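Local coordinates for luciferase (Lingulodinium polyedrum, PDB 1VPR), which catalyses the light-emitting oxidation of dinoflagellate luciferin by molecular oxygen, this chain being the third of the three homologous luciferase domains of the protein, at residues G5-D10 against E311-P316; D198-G203 against G262-M267; T217-V222 against R227-W232; Y237-L242 against N247-W252. One frame throughout, in Å; residues are numbered along the deposited sequence.

Interactions 2, 3 and 4 lie in the calycin-type beta barrel of the catalytic domain. Interaction 1 ties the N-terminal segment 5-10 to the loop after strand 297-307, and the other three contacts are nested within that long chain closure. Interactions 1 and 3 have centres 10 Å apart and are joined by a salt bridge, Glu7 OE1 to Lys229 NZ at 2.8 Å. Interactions 3 and 4 are consecutive hairpins, joined by Arg230 NE and Glu240 OE2 at 2.9 Å. Strand 247-253 of interaction 4 lies beside strand 259-266 of interaction 2 in the sheet, and Leu249 O accepts from Trp265 N at 2.9 Å. Interactions 1 and 2 do not touch; their nearest atoms are about 14 Å apart.

Interaction 1 (G5-D10 against E311-P316); sequences GFEAGD and ESDPIP
Glu7 reaches across to Ser312 and Asp313 with its carboxylate alone. The contact is small, and its close part is this one carboxylate. Asp313 N donates to Glu7 OE2 at 2.8 Å, with an N-H...O angle of 154°. The donor comes from the syn side of the carboxylate, 30° out of its plane. The same N-H makes a weak second bond to Glu7 OE1. Ser312 OG approaches Glu7 OE1 to 2.6 Å. It also meets Asp219 OD2, so its proton is not assigned. Glu7 gets there with CG anti to the backbone N (chi1 -170°) and a bend at chi2. Ser312 is buried, and Ala16 packs against both it and Glu7. The other side of the contact is looser. Asp313 is solvent-exposed, and its side chain crosses that of Glu7 at about a right angle. Both segments are loops. They join the region of the helical bundle domain to the loop that follows the last long strand of the barrel. Lys229, on the barrel, binds both Glu7 OE1 and Asp313 O. Glu7 OE2 and Asp313 OD1 are only 3.3 Å apart and are both acceptors. The nearby lysine probably eases the repulsion between these two carboxylates.

Interaction 2 (D198-G203 against G262-M267); sequences DHHQTG and GFFWEM
Glu266 OE2 is held by two donors, His199 NE2 and water 1. The His-carboxylate hydrogen bond joins the loop after helix 187-197 to strand 259-266 of the calycin-type barrel. His199 NE2 donates at 3.0 Å with an N-H...O angle of 154°. The oxygen lies almost exactly in the imidazole plane. The ring nitrogen, for its part, meets it from above the carboxylate plane. The Glu266 chain is extended, with CG anti to the backbone N (chi1 -180°), and this carries the carboxylate out to the ring edge. Water 1 donates to Glu266 OE2 at 2.8 Å and also to Asp198 OD1, so it bridges two acidic groups. The other oxygen, Glu266 OE1, is taken by Ser269 OG and Arg271 NH1. Phe273 meets the His199 ring edge-to-face. A leucine in place of His199 would probably leave Glu266 OE2 without its ring donor and dependent on the water. The second part of the contact is aromatic. His200 CD2 sits over one face of the Phe264 ring, toward the rim, 3.6 Å from Phe264 CE1. The two planes are 59° apart, neither stacked nor perpendicular. Within the loop, Gln201 N and Gln201 NE2 reach Asp198 O from opposite faces of its carbonyl plane, and Gln201 NE2 lies 3.9 Å above the His199 ring plane.

Interaction 3 (T217-V222 against R227-W232); sequences TVDASV and RAKRTW
Val218 O takes two hydrogen bonds from Arg230, one from the backbone and one from the side chain. Arg230 N donates at 3.1 Å and Arg230 NH1 at 2.9 Å, from opposite faces of the carbonyl plane. In return Val218 N donates to Arg230 O at 2.7 Å. Arg230 CG lies between the backbone N and the carbonyl carbon (chi1 79°), and bends at chi2 and chi3 fold the guanidinium back over the neighbouring strand. Ala220 CB lies over one face of that group. Ala220 N binds Ala228 O at 3.1 Å, and water 2 bridges Ala220 O and Ala228 O. This is a beta hairpin of the barrel, strands 215-219 and 229-233. Thr217 and Thr231 form a non-hydrogen-bonded pair, and so do Asp219 and Lys229. The two threonine hydroxyls are hydrogen-bonded, though the place of Thr231 OG1 is less sure. Lys229 NZ forms a salt bridge with Asp219 OD1, whose exact place is also uncertain. On the other face Val218 CG2 packs against Trp232 CZ2 at 3.9 Å. Val222 CG1 meets Ala228 CB at 3.7 Å. Further out, Arg230 NH2 is held by Arg227 O at 2.7 Å, and the Trp232 ring stacks on Phe238.

Interaction 4 (Y237-L242 against N247-W252); sequences YFYEPL and NLLGVW
Tyr237 and Val251 make a CH-pi contact. Val251 CG2 stands over the centre of the tyrosine ring, 3.5 Å from the centroid and 13° off the normal. With CG1 anti to the backbone N (chi1 169°), the CG2 branch is the one turned to the ring. Of the apolar contacts, Leu249 CB packs 4.0 Å from Tyr237 CE2. Leu242 CD1 meets Leu248 CG at 3.9 Å, and the two leucine side chains cross at about a right angle. Replacing Tyr237 by alanine would probably leave Val251 CG2 without its aromatic face and open a gap beside Leu249. The Phe238 ring and the five-membered ring of Trp252 are near parallel, 21° apart, but slid so far that they barely overlap. The backbone bonds belong to the beta hairpin of strands 237-241 and 247-253, at one end of the barrel's strand order. Phe238 pairs with Gly250, and Glu240 with Leu248, as hydrogen-bonded pairs. Glu240 N to Leu248 O is the straightest of these bonds, at 2.8 Å. Among polar side chains, Tyr239 OH donates to Asn247 OD1. The modelled 2.5 Å is very short, so the exact length is doubtful.

Interaction 1 (G5-D10 against E311-P316)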
# COMPACT_ATOMS: atom_id res chain seq x y z
N GLY A 5 -11.03 15.32 7.09
CA GLY A 5 -10.40 14.86 5.87
C GLY A 5 -10.66 13.39 5.58
O GLY A 5 -10.10 12.82 4.63
N PHE A 6 -11.51 12.76 6.37
CA PHE A 6 -11.79 11.35 6.13
C PHE A 6 -13.09 11.19 5.36
O PHE A 6 -13.73 12.18 5.00
CB PHE A 6 -11.81 10.56 7.45
CG PHE A 6 -10.45 10.45 8.10
CD1 PHE A 6 -10.03 11.41 9.03
CD2 PHE A 6 -9.57 9.44 7.74
CE1 PHE A 6 -8.75 11.36 9.59
CE2 PHE A 6 -8.29 9.38 8.30
CZ PHE A 6 -7.87 10.34 9.22
N GLU A 7 -13.47 9.94 5.09
CA GLU A 7 -14.70 9.66 4.34
C GLU A 7 -15.92 10.20 5.08
O GLU A 7 -16.01 10.13 6.32
CB GLU A 7 -14.85 8.15 4.16
CG GLU A 7 -15.96 7.73 3.20
CD GLU A 7 -15.53 7.75 1.74
OE1 GLU A 7 -14.41 7.28 1.46
OE2 GLU A 7 -16.30 8.23 0.89
N ALA A 8 -16.87 10.75 4.32
CA ALA A 8 -18.08 11.29 4.91
C ALA A 8 -18.90 10.12 5.43
O ALA A 8 -19.05 9.10 4.74
CB ALA A 8 -18.88 12.07 3.86
N GLY A 9 -19.41 10.24 6.65
CA GLY A 9 -20.20 9.16 7.20
C GLY A 9 -20.04 9.12 8.70
O GLY A 9 -19.02 9.56 9.23
N ASP A 10 -21.06 8.59 9.38
CA ASP A 10 -21.03 8.50 10.83
C ASP A 10 -21.27 7.08 11.32
O ASP A 10 -21.45 6.86 12.51
CB ASP A 10 -22.10 9.42 11.43
CG ASP A 10 -23.30 9.58 10.52
OD1 ASP A 10 -23.72 8.57 9.91
OD2 ASP A 10 -23.82 10.71 10.40
N GLU A 311 -17.92 1.05 -1.43
CA GLU A 311 -18.62 1.82 -0.39
C GLU A 311 -17.67 2.89 0.15
O GLU A 311 -17.49 3.05 1.36
CB GLU A 311 -19.09 0.88 0.74
CG GLU A 311 -20.26 -0.01 0.30
CD GLU A 311 -20.95 -0.71 1.46
OE1 GLU A 311 -20.57 -1.84 1.81
OE2 GLU A 311 -21.89 -0.11 2.04
N SER A 312 -17.06 3.61 -0.78
CA SER A 312 -16.10 4.65 -0.45
C SER A 312 -16.01 5.51 -1.70
O SER A 312 -16.10 4.99 -2.82
CB SER A 312 -14.76 4.01 -0.13
OG SER A 312 -13.88 4.97 0.45
N ASP A 313 -15.84 6.81 -1.53
CA ASP A 313 -15.79 7.72 -2.68
C ASP A 313 -14.41 8.04 -3.24
O ASP A 313 -13.43 8.03 -2.52
CB ASP A 313 -16.43 9.05 -2.31
CG ASP A 313 -17.90 8.92 -1.98
OD1 ASP A 313 -18.38 9.72 -1.14
OD2 ASP A 313 -18.58 8.03 -2.55
N PRO A 314 -14.32 8.33 -4.54
CA PRO A 314 -13.03 8.67 -5.15
C PRO A 314 -12.61 10.05 -4.62
O PRO A 314 -13.43 10.77 -4.03
CB PRO A 314 -13.36 8.79 -6.64
CG PRO A 314 -14.57 7.93 -6.82
CD PRO A 314 -15.37 8.14 -5.56
N ILE A 315 -11.35 10.41 -4.81
CA ILE A 315 -10.89 11.75 -4.46
C ILE A 315 -10.18 12.22 -5.74
O ILE A 315 -9.85 11.39 -6.61
CB ILE A 315 -9.94 11.77 -3.23
CG1 ILE A 315 -8.79 10.79 -3.42
CG2 ILE A 315 -10.73 11.44 -1.96
CD1 ILE A 315 -7.63 11.02 -2.42
N PRO A 316 -9.98 13.54 -5.89
CA PRO A 316 -9.32 14.11 -7.08
C PRO A 316 -8.01 13.48 -7.47
O PRO A 316 -7.25 12.99 -6.62
CB PRO A 316 -9.16 15.58 -6.71
CG PRO A 316 -10.39 15.83 -5.85
CD PRO A 316 -10.40 14.60 -4.96

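Interaction 2 (D198-G203 against G262-M267)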
# COMPACT_ATOMS: atom_id res chain seq x y z
N ASP A 198 6.90 -4.01 6.48
CA ASP A 198 6.47 -2.67 6.06
C ASP A 198 5.81 -2.64 4.69
O ASP A 198 6.07 -3.48 3.81
CB ASP A 198 7.64 -1.66 6.10
CG ASP A 198 7.19 -0.23 6.44
OD1 ASP A 198 8.04 0.70 6.46
OD2 ASP A 198 5.98 -0.01 6.70
N HIS A 199 4.93 -1.65 4.56
CA HIS A 199 4.17 -1.41 3.36
C HIS A 199 3.66 -2.63 2.61
O HIS A 199 2.96 -3.44 3.21
CB HIS A 199 4.91 -0.42 2.41
CG HIS A 199 6.32 -0.79 2.09
ND1 HIS A 199 6.65 -1.64 1.05
CD2 HIS A 199 7.50 -0.42 2.65
CE1 HIS A 199 7.96 -1.77 0.98
NE2 HIS A 199 8.50 -1.04 1.95
N HIS A 200 4.00 -2.81 1.34
CA HIS A 200 3.42 -3.94 0.62
C HIS A 200 4.03 -5.30 0.81
O HIS A 200 3.70 -6.22 0.07
CB HIS A 200 3.29 -3.60 -0.87
CG HIS A 200 2.41 -2.43 -1.12
ND1 HIS A 200 1.13 -2.35 -0.62
CD2 HIS A 200 2.61 -1.29 -1.82
CE1 HIS A 200 0.58 -1.21 -1.00
NE2 HIS A 200 1.46 -0.54 -1.72
N GLN A 201 4.92 -5.43 1.79
CA GLN A 201 5.51 -6.72 2.11
C GLN A 201 4.44 -7.57 2.79
O GLN A 201 4.49 -8.80 2.72
CB GLN A 201 6.73 -6.54 3.01
CG GLN A 201 7.95 -6.13 2.19
CD GLN A 201 9.08 -5.58 3.01
OE1 GLN A 201 10.22 -6.01 2.87
NE2 GLN A 201 8.80 -4.59 3.84
N THR A 202 3.48 -6.92 3.44
CA THR A 202 2.35 -7.63 4.05
C THR A 202 1.11 -6.81 3.73
O THR A 202 1.23 -5.68 3.26
CB THR A 202 2.45 -7.76 5.60
OG1 THR A 202 2.59 -6.46 6.19
CG2 THR A 202 3.64 -8.60 5.98
N GLY A 203 -0.08 -7.35 3.97
CA GLY A 203 -1.24 -6.56 3.66
C GLY A 203 -1.97 -5.97 4.85
O GLY A 203 -1.71 -6.33 6.02
N GLY A 262 3.82 -2.69 -10.91
CA GLY A 262 4.38 -1.43 -10.44
C GLY A 262 5.63 -1.60 -9.63
O GLY A 262 6.24 -2.68 -9.59
N PHE A 263 6.03 -0.55 -8.96
CA PHE A 263 7.23 -0.62 -8.13
C PHE A 263 7.13 0.52 -7.14
O PHE A 263 6.39 1.48 -7.38
CB PHE A 263 8.48 -0.40 -8.99
CG PHE A 263 8.53 0.94 -9.63
CD1 PHE A 263 7.83 1.19 -10.82
CD2 PHE A 263 9.25 1.97 -9.04
CE1 PHE A 263 7.85 2.45 -11.39
CE2 PHE A 263 9.27 3.25 -9.61
CZ PHE A 263 8.58 3.48 -10.78
N PHE A 264 7.88 0.41 -6.04
CA PHE A 264 7.90 1.45 -5.03
C PHE A 264 9.32 1.61 -4.54
O PHE A 264 9.94 0.64 -4.15
CB PHE A 264 7.02 1.09 -3.82
CG PHE A 264 5.56 1.11 -4.11
CD1 PHE A 264 4.94 0.00 -4.67
CD2 PHE A 264 4.82 2.27 -3.92
CE1 PHE A 264 3.61 0.05 -5.05
CE2 PHE A 264 3.49 2.32 -4.29
CZ PHE A 264 2.88 1.22 -4.86
N TRP A 265 9.81 2.85 -4.58
CA TRP A 265 11.15 3.16 -4.11
C TRP A 265 11.04 3.50 -2.63
O TRP A 265 10.36 4.46 -2.27
CB TRP A 265 11.72 4.38 -4.82
CG TRP A 265 12.31 4.09 -6.16
CD1 TRP A 265 11.76 4.33 -7.38
CD2 TRP A 265 13.60 3.50 -6.41
NE1 TRP A 265 12.61 3.93 -8.39
CE2 TRP A 265 13.75 3.42 -7.82
CE3 TRP A 265 14.64 3.04 -5.59
CZ2 TRP A 265 14.91 2.90 -8.42
CZ3 TRP A 265 15.79 2.51 -6.20
CH2 TRP A 265 15.91 2.45 -7.59
N GLU A 266 11.69 2.71 -1.79
CA GLU A 266 11.69 2.94 -0.34
C GLU A 266 12.92 3.83 -0.15
O GLU A 266 14.07 3.36 -0.15
CB GLU A 266 11.86 1.60 0.38
CG GLU A 266 11.87 1.67 1.91
CD GLU A 266 12.05 0.30 2.52
OE1 GLU A 266 13.17 -0.26 2.38
OE2 GLU A 266 11.08 -0.23 3.13
N MSE A 267 12.66 5.13 0.00
CA MSE A 267 13.70 6.12 0.08
C MSE A 267 14.75 5.98 1.17
O MSE A 267 15.92 6.29 0.94
CB MSE A 267 13.08 7.52 0.13
CG MSE A 267 12.16 7.85 -1.06
SE MSE A 267 13.02 7.55 -2.76
CE MSE A 267 14.65 8.55 -2.41
O HOH W 1 9.83 1.70 4.64

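Interaction 3 (T217-V222 against R227-W232)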
# COMPACT_ATOMS: atom_id res chain seq x y z
N THR A 217 -8.89 5.03 -7.11
CA THR A 217 -8.76 5.61 -5.77
C THR A 217 -8.73 4.36 -4.89
O THR A 217 -9.55 3.45 -5.05
CB THR A 217 -9.94 6.46 -5.38
OG1 THR A 217 -9.91 7.67 -6.14
CG2 THR A 217 -9.87 6.81 -3.87
N VAL A 218 -7.76 4.28 -3.98
CA VAL A 218 -7.60 3.11 -3.14
C VAL A 218 -7.57 3.45 -1.65
O VAL A 218 -6.82 4.33 -1.21
CB VAL A 218 -6.27 2.35 -3.50
CG1 VAL A 218 -6.09 1.12 -2.60
CG2 VAL A 218 -6.28 1.93 -4.96
N ASP A 219 -8.42 2.77 -0.89
CA ASP A 219 -8.47 2.94 0.56
C ASP A 219 -7.67 1.74 1.05
O ASP A 219 -7.99 0.59 0.69
CB ASP A 219 -9.91 2.89 1.06
CG ASP A 219 -10.75 4.02 0.49
OD1 ASP A 219 -10.65 5.15 0.99
OD2 ASP A 219 -11.49 3.81 -0.50
N ALA A 220 -6.63 2.02 1.83
CA ALA A 220 -5.73 1.00 2.38
C ALA A 220 -5.65 1.18 3.90
O ALA A 220 -6.04 2.20 4.42
CB ALA A 220 -4.34 1.14 1.78
N SER A 221 -5.11 0.17 4.58
CA SER A 221 -5.02 0.20 6.04
C SER A 221 -4.20 1.34 6.62
O SER A 221 -3.03 1.55 6.23
CB SER A 221 -4.44 -1.13 6.54
OG SER A 221 -4.18 -1.10 7.94
N VAL A 222 -4.79 2.06 7.57
CA VAL A 222 -4.06 3.15 8.23
C VAL A 222 -3.14 2.56 9.32
O VAL A 222 -2.38 3.28 9.97
CB VAL A 222 -5.01 4.21 8.81
CG1 VAL A 222 -5.60 5.03 7.66
CG2 VAL A 222 -6.13 3.57 9.64
N ARG A 227 -1.62 7.66 4.87
CA ARG A 227 -2.76 8.23 4.15
C ARG A 227 -3.83 7.15 3.94
O ARG A 227 -3.56 6.08 3.40
CB ARG A 227 -2.28 8.86 2.81
CG ARG A 227 -3.41 9.33 1.88
CD ARG A 227 -2.97 10.36 0.85
NE ARG A 227 -1.56 10.29 0.47
CZ ARG A 227 -0.85 11.35 0.10
NH1 ARG A 227 -1.42 12.56 0.07
NH2 ARG A 227 0.44 11.23 -0.23
N ALA A 228 -5.05 7.43 4.37
CA ALA A 228 -6.14 6.47 4.26
C ALA A 228 -6.57 6.23 2.82
O ALA A 228 -6.87 5.10 2.43
CB ALA A 228 -7.36 6.97 5.09
N LYS A 229 -6.58 7.30 2.03
CA LYS A 229 -7.03 7.23 0.64
C LYS A 229 -6.07 7.89 -0.33
O LYS A 229 -5.58 9.00 -0.07
CB LYS A 229 -8.36 7.98 0.52
CG LYS A 229 -9.44 7.50 1.47
CD LYS A 229 -10.70 8.37 1.45
CE LYS A 229 -11.35 8.36 0.09
NZ LYS A 229 -12.12 7.10 -0.11
N ARG A 230 -5.81 7.22 -1.46
CA ARG A 230 -4.93 7.80 -2.48
C ARG A 230 -5.54 7.53 -3.85
O ARG A 230 -6.26 6.55 -4.06
CB ARG A 230 -3.50 7.21 -2.44
CG ARG A 230 -3.33 5.82 -3.08
CD ARG A 230 -3.69 4.70 -2.13
NE ARG A 230 -2.82 4.73 -0.94
CZ ARG A 230 -3.28 4.80 0.31
NH1 ARG A 230 -4.58 4.85 0.54
NH2 ARG A 230 -2.43 4.82 1.34
N THR A 231 -5.29 8.45 -4.78
CA THR A 231 -5.78 8.30 -6.15
C THR A 231 -4.54 8.40 -7.05
O THR A 231 -3.68 9.25 -6.84
CB THR A 231 -6.75 9.45 -6.54
OG1 THR A 231 -7.95 9.35 -5.76
CG2 THR A 231 -7.13 9.35 -8.00
N TRP A 232 -4.46 7.52 -8.04
CA TRP A 232 -3.32 7.56 -8.95
C TRP A 232 -3.74 7.17 -10.36
O TRP A 232 -4.87 6.75 -10.59
CB TRP A 232 -2.19 6.63 -8.43
CG TRP A 232 -2.62 5.30 -7.90
CD1 TRP A 232 -2.65 4.91 -6.58
CD2 TRP A 232 -3.13 4.18 -8.65
NE1 TRP A 232 -3.16 3.64 -6.46
CE2 TRP A 232 -3.46 3.17 -7.71
CE3 TRP A 232 -3.35 3.94 -10.01
CZ2 TRP A 232 -4.00 1.93 -8.10
CZ3 TRP A 232 -3.89 2.70 -10.40
CH2 TRP A 232 -4.21 1.72 -9.44
O HOH W 2 -8.30 3.53 4.73

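Interaction 4 (Y237-L242 against N247-W252)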
# COMPACT_ATOMS: atom_id res chain seq x y z
N TYR A 237 3.56 8.72 -10.89
CA TYR A 237 4.04 8.59 -9.52
C TYR A 237 3.08 9.09 -8.45
O TYR A 237 2.22 9.94 -8.68
CB TYR A 237 5.36 9.37 -9.33
CG TYR A 237 6.62 8.55 -9.49
CD1 TYR A 237 7.30 8.51 -10.71
CD2 TYR A 237 7.13 7.84 -8.43
CE1 TYR A 237 8.47 7.77 -10.84
CE2 TYR A 237 8.29 7.10 -8.55
CZ TYR A 237 8.95 7.07 -9.76
OH TYR A 237 10.08 6.33 -9.87
N PHE A 238 3.23 8.53 -7.26
CA PHE A 238 2.47 9.01 -6.13
C PHE A 238 3.34 8.75 -4.92
O PHE A 238 4.28 7.95 -4.96
CB PHE A 238 1.05 8.40 -6.03
CG PHE A 238 1.00 6.91 -5.86
CD1 PHE A 238 0.73 6.35 -4.62
CD2 PHE A 238 1.15 6.07 -6.96
CE1 PHE A 238 0.61 4.96 -4.47
CE2 PHE A 238 1.02 4.70 -6.83
CZ PHE A 238 0.75 4.13 -5.58
N TYR A 239 3.05 9.46 -3.86
CA TYR A 239 3.84 9.39 -2.65
C TYR A 239 3.08 8.65 -1.54
O TYR A 239 1.91 8.96 -1.28
CB TYR A 239 4.14 10.83 -2.23
CG TYR A 239 4.67 10.98 -0.82
CD1 TYR A 239 5.73 10.21 -0.37
CD2 TYR A 239 4.10 11.92 0.06
CE1 TYR A 239 6.24 10.35 0.92
CE2 TYR A 239 4.60 12.07 1.36
CZ TYR A 239 5.67 11.27 1.78
OH TYR A 239 6.23 11.43 3.03
N GLU A 240 3.74 7.68 -0.92
CA GLU A 240 3.13 6.94 0.17
C GLU A 240 3.86 7.15 1.50
O GLU A 240 4.91 6.55 1.73
CB GLU A 240 3.11 5.44 -0.13
CG GLU A 240 2.11 5.01 -1.19
CD GLU A 240 0.71 4.81 -0.63
OE1 GLU A 240 0.34 5.49 0.36
OE2 GLU A 240 -0.03 3.99 -1.22
N PRO A 241 3.36 8.05 2.36
CA PRO A 241 4.05 8.21 3.65
C PRO A 241 3.62 7.01 4.49
O PRO A 241 2.45 6.60 4.44
CB PRO A 241 3.48 9.52 4.20
CG PRO A 241 2.16 9.68 3.47
CD PRO A 241 2.49 9.20 2.08
N LEU A 242 4.54 6.44 5.26
CA LEU A 242 4.25 5.26 6.06
C LEU A 242 4.19 5.55 7.56
O LEU A 242 4.90 6.44 8.07
CB LEU A 242 5.31 4.19 5.81
CG LEU A 242 5.63 3.90 4.34
CD1 LEU A 242 6.77 2.89 4.29
CD2 LEU A 242 4.39 3.40 3.62
N ASN A 247 9.27 6.43 3.68
CA ASN A 247 8.68 7.23 2.61
C ASN A 247 8.83 6.48 1.29
O ASN A 247 9.94 6.04 0.95
CB ASN A 247 9.37 8.60 2.48
CG ASN A 247 9.17 9.49 3.70
OD1 ASN A 247 8.08 10.02 3.94
ND2 ASN A 247 10.23 9.65 4.48
N LEU A 248 7.73 6.31 0.56
CA LEU A 248 7.80 5.61 -0.72
C LEU A 248 7.32 6.50 -1.84
O LEU A 248 6.40 7.30 -1.67
CB LEU A 248 6.89 4.36 -0.75
CG LEU A 248 6.89 3.34 0.39
CD1 LEU A 248 5.87 2.26 0.14
CD2 LEU A 248 8.29 2.74 0.51
N LEU A 249 7.98 6.37 -2.99
CA LEU A 249 7.57 7.06 -4.21
C LEU A 249 7.38 5.89 -5.18
O LEU A 249 8.34 5.19 -5.51
CB LEU A 249 8.64 8.04 -4.69
CG LEU A 249 8.64 9.37 -3.94
CD1 LEU A 249 9.84 10.18 -4.34
CD2 LEU A 249 7.37 10.14 -4.22
N GLY A 250 6.15 5.66 -5.62
CA GLY A 250 5.93 4.52 -6.49
C GLY A 250 4.97 4.80 -7.62
O GLY A 250 4.43 5.90 -7.71
N VAL A 251 4.74 3.79 -8.44
CA VAL A 251 3.89 3.89 -9.61
C VAL A 251 3.19 2.57 -9.86
O VAL A 251 3.77 1.52 -9.64
CB VAL A 251 4.76 4.15 -10.90
CG1 VAL A 251 3.90 3.98 -12.14
CG2 VAL A 251 5.38 5.55 -10.87
N TRP A 252 1.93 2.63 -10.31
CA TRP A 252 1.20 1.43 -10.70
C TRP A 252 0.96 1.64 -12.19
O TRP A 252 0.63 2.76 -12.63
CB TRP A 252 -0.20 1.31 -10.07
CG TRP A 252 -0.24 0.76 -8.70
CD1 TRP A 252 -0.66 1.41 -7.59
CD2 TRP A 252 0.10 -0.57 -8.30
NE1 TRP A 252 -0.61 0.57 -6.50
CE2 TRP A 252 -0.14 -0.65 -6.91
CE3 TRP A 252 0.59 -1.69 -8.97
CZ2 TRP A 252 0.08 -1.82 -6.18
CZ3 TRP A 252 0.82 -2.85 -8.25
CH2 TRP A 252 0.56 -2.91 -6.87